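Local atomic coordinates of alkylhydroperoxidase AhpD core: uncharacterized peroxidase-related protein (Ralstonia eutropha, PDB entry 2PRR), a protein that is of unknown function but probably acts as a peroxidase-related oxidoreductase of the AhpD-like, carboxymuconolactone decarboxylase family. Residues D[83-88]-D[134-139]. Residues are numbered along the deposited sequence; the frame is centred on the assembly and turned at random.
Sequences AANQCL and VCKASH
Lys136 reaches Asn85 and Ala84 through a side chain bent once, at chi2 (-68°), and extended from there to NZ. Asn85 has CG anti to the carbonyl carbon and beside the backbone N, which brings OD1 near the lysine. The two side chains run past each other in opposite directions. NZ donates to Asn85 OD1 at 2.8 Å. The C=O...N angle is 144°, and NZ is tilted 29° from the carbonyl plane. A weak second bond runs from NZ to Ala84 O. Just before the ammonium, Lys136 CE presses on Ala84 CB at 3.5 Å, a tight carbon contact. Asn85 OD1 also accepts from a water at 2.8 Å, and the same water donates to Cys135 O. Two donors therefore grip this oxygen, while Asn85 ND2 is held by Asn173 of helix 156-179. These bonds should fix the flip of the buried amide. Cys135 SG lies loosely against Ala84 CB at 4.5 Å. Cys135 O also accepts from Arg174 of a second subunit. The contact joins the end of helix 71-84 to the C-terminal part of helix 122-137 in this all-helical fold. The ammonium meets the last carbonyl of helix 71-84 beside a Schellman motif, whose positive-phi residue is Gln86.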
ATOM      1  N   ALA D  83      -8.264  -6.869  14.401  1.00 23.32           N
ATOM      2  CA  ALA D  83      -9.111  -6.387  13.352  1.00 24.11           C
ATOM      3  C   ALA D  83      -8.205  -5.987  12.168  1.00 22.61           C
ATOM      4  O   ALA D  83      -8.511  -6.348  11.041  1.00 26.84           O
ATOM      5  CB  ALA D  83      -9.980  -5.225  13.836  1.00 19.83           C
ATOM      6  N   ALA D  84      -7.092  -5.298  12.428  1.00 25.20           N
ATOM      7  CA  ALA D  84      -6.083  -4.898  11.356  1.00 22.61           C
ATOM      8  C   ALA D  84      -5.433  -6.054  10.604  1.00 25.12           C
ATOM      9  O   ALA D  84      -5.044  -5.914   9.446  1.00 27.77           O
ATOM     10  CB  ALA D  84      -5.009  -4.125  11.970  1.00 17.48           C
ATOM     11  N   ASN D  85      -5.244  -7.169  11.307  1.00 25.99           N
ATOM     12  CA  ASN D  85      -4.726  -8.430  10.782  1.00 24.78           C
ATOM     13  C   ASN D  85      -5.838  -9.321  10.236  1.00 25.23           C
ATOM     14  O   ASN D  85      -5.563 -10.425   9.730  1.00 24.13           O
ATOM     15  CB  ASN D  85      -4.011  -9.208  11.912  1.00 26.73           C
ATOM     16  CG  ASN D  85      -2.688  -8.604  12.275  1.00 33.71           C
ATOM     17  OD1 ASN D  85      -2.055  -7.930  11.456  1.00 13.88           O
ATOM     18  ND2 ASN D  85      -2.236  -8.857  13.492  1.00 14.28           N
ATOM     19  N   GLN D  86      -7.089  -8.863  10.362  1.00 24.72           N
ATOM     20  CA  GLN D  86      -8.239  -9.618   9.934  1.00 25.90           C
ATOM     21  C   GLN D  86      -8.236 -11.006  10.507  1.00 25.89           C
ATOM     22  O   GLN D  86      -8.419 -11.977   9.784  1.00 24.72           O
ATOM     23  CB  GLN D  86      -8.322  -9.677   8.413  1.00 28.54           C
ATOM     24  CG  GLN D  86      -8.361  -8.300   7.824  1.00 29.17           C
ATOM     25  CD  GLN D  86      -8.705  -8.322   6.395  1.00 30.05           C
ATOM     26  OE1 GLN D  86      -7.871  -7.991   5.575  1.00 28.23           O
ATOM     27  NE2 GLN D  86      -9.932  -8.756   6.068  1.00 30.19           N
ATOM     28  N   CYS D  87      -8.024 -11.081  11.820  1.00 27.22           N
ATOM     29  CA  CYS D  87      -8.062 -12.346  12.508  1.00 26.23           C
ATOM     30  C   CYS D  87      -9.463 -12.564  13.037  1.00 28.86           C
ATOM     31  O   CYS D  87      -9.897 -11.928  14.017  1.00 29.18           O
ATOM     32  CB  CYS D  87      -7.073 -12.395  13.659  1.00 26.48           C
ATOM     33  SG  CYS D  87      -7.130 -13.976  14.575  1.00 28.35           S
ATOM     34  N   LEU D  88     -10.154 -13.502  12.406  1.00 29.06           N
ATOM     35  CA  LEU D  88     -11.503 -13.830  12.773  1.00 29.81           C
ATOM     36  C   LEU D  88     -11.619 -14.381  14.209  1.00 28.86           C
ATOM     37  O   LEU D  88     -12.442 -13.890  14.973  1.00 28.21           O
ATOM     38  CB  LEU D  88     -12.059 -14.775  11.718  1.00 29.41           C
ATOM     39  CG  LEU D  88     -13.434 -15.419  11.882  1.00 37.44           C
ATOM     40  CD1 LEU D  88     -14.545 -14.424  12.265  1.00 39.15           C
ATOM     41  CD2 LEU D  88     -13.747 -16.131  10.562  1.00 35.03           C
ATOM     42  N   VAL D 134       2.764  -0.002  16.420  1.00 26.00           N
ATOM     43  CA  VAL D 134       3.560  -1.142  16.775  1.00 24.77           C
ATOM     44  C   VAL D 134       3.121  -2.309  15.888  1.00 27.46           C
ATOM     45  O   VAL D 134       3.944  -3.051  15.361  1.00 28.98           O
ATOM     46  CB  VAL D 134       3.318  -1.559  18.256  1.00 24.80           C
ATOM     47  CG1 VAL D 134       4.004  -2.866  18.562  1.00 23.62           C
ATOM     48  CG2 VAL D 134       3.760  -0.477  19.221  1.00 22.30           C
ATOM     49  N   CYS D 135       1.806  -2.470  15.762  1.00 29.09           N
ATOM     50  CA  CYS D 135       1.218  -3.537  14.982  1.00 28.15           C
ATOM     51  C   CYS D 135       1.676  -3.508  13.533  1.00 26.18           C
ATOM     52  O   CYS D 135       2.151  -4.503  13.061  1.00 25.28           O
ATOM     53  CB  CYS D 135      -0.304  -3.456  15.045  1.00 28.19           C
ATOM     54  SG  CYS D 135      -1.158  -4.781  14.202  1.00 30.11           S
ATOM     55  N   LYS D 136       1.606  -2.362  12.858  1.00 28.50           N
ATOM     56  CA  LYS D 136       1.963  -2.287  11.416  1.00 27.59           C
ATOM     57  C   LYS D 136       3.228  -1.519  11.000  1.00 28.92           C
ATOM     58  O   LYS D 136       3.635  -1.598   9.838  1.00 30.19           O
ATOM     59  CB  LYS D 136       0.816  -1.640  10.640  1.00 30.82           C
ATOM     60  CG  LYS D 136      -0.523  -2.355  10.715  1.00 35.63           C
ATOM     61  CD  LYS D 136      -0.564  -3.725  10.020  1.00 37.89           C
ATOM     62  CE  LYS D 136      -1.963  -4.369  10.302  1.00 37.78           C
ATOM     63  NZ  LYS D 136      -2.229  -5.751   9.745  1.00 36.03           N
ATOM     64  N   ALA D 137       3.825  -0.739  11.882  1.00 28.73           N
ATOM     65  CA  ALA D 137       5.045  -0.031  11.528  1.00 27.97           C
ATOM     66  C   ALA D 137       5.912   0.215  12.745  1.00 27.15           C
ATOM     67  O   ALA D 137       6.310   1.347  13.028  1.00 27.93           O
ATOM     68  CB  ALA D 137       4.702   1.272  10.819  1.00 32.40           C
ATOM     69  N   SER D 138       6.210  -0.869  13.468  1.00 29.19           N
ATOM     70  CA  SER D 138       7.016  -0.810  14.692  1.00 25.94           C
ATOM     71  C   SER D 138       8.398  -0.209  14.423  1.00 26.74           C
ATOM     72  O   SER D 138       8.929   0.525  15.255  1.00 24.74           O
ATOM     73  CB  SER D 138       7.148  -2.191  15.317  1.00 25.35           C
ATOM     74  OG  SER D 138       7.748  -3.112  14.430  1.00 23.80           O
ATOM     75  N   HIS D 139       8.967  -0.480  13.245  1.00 26.56           N
ATOM     76  CA  HIS D 139      10.278   0.052  12.918  1.00 25.27           C
ATOM     77  C   HIS D 139      10.303   1.573  12.894  1.00 27.55           C
ATOM     78  O   HIS D 139      11.376   2.162  12.886  1.00 30.48           O
ATOM     79  CB  HIS D 139      10.747  -0.468  11.573  1.00 27.97           C
ATOM     80  CG  HIS D 139      10.007   0.102  10.418  1.00 19.27           C
ATOM     81  ND1 HIS D 139       8.697  -0.218  10.149  1.00 25.77           N
ATOM     82  CD2 HIS D 139      10.403   0.941   9.434  1.00 28.47           C
ATOM     83  CE1 HIS D 139       8.313   0.418   9.054  1.00 27.77           C
ATOM     84  NE2 HIS D 139       9.332   1.122   8.603  1.00 20.10           N
TER
HETATM   85  O   HOH W   1       0.503  -6.857  11.659  1.00 19.51           O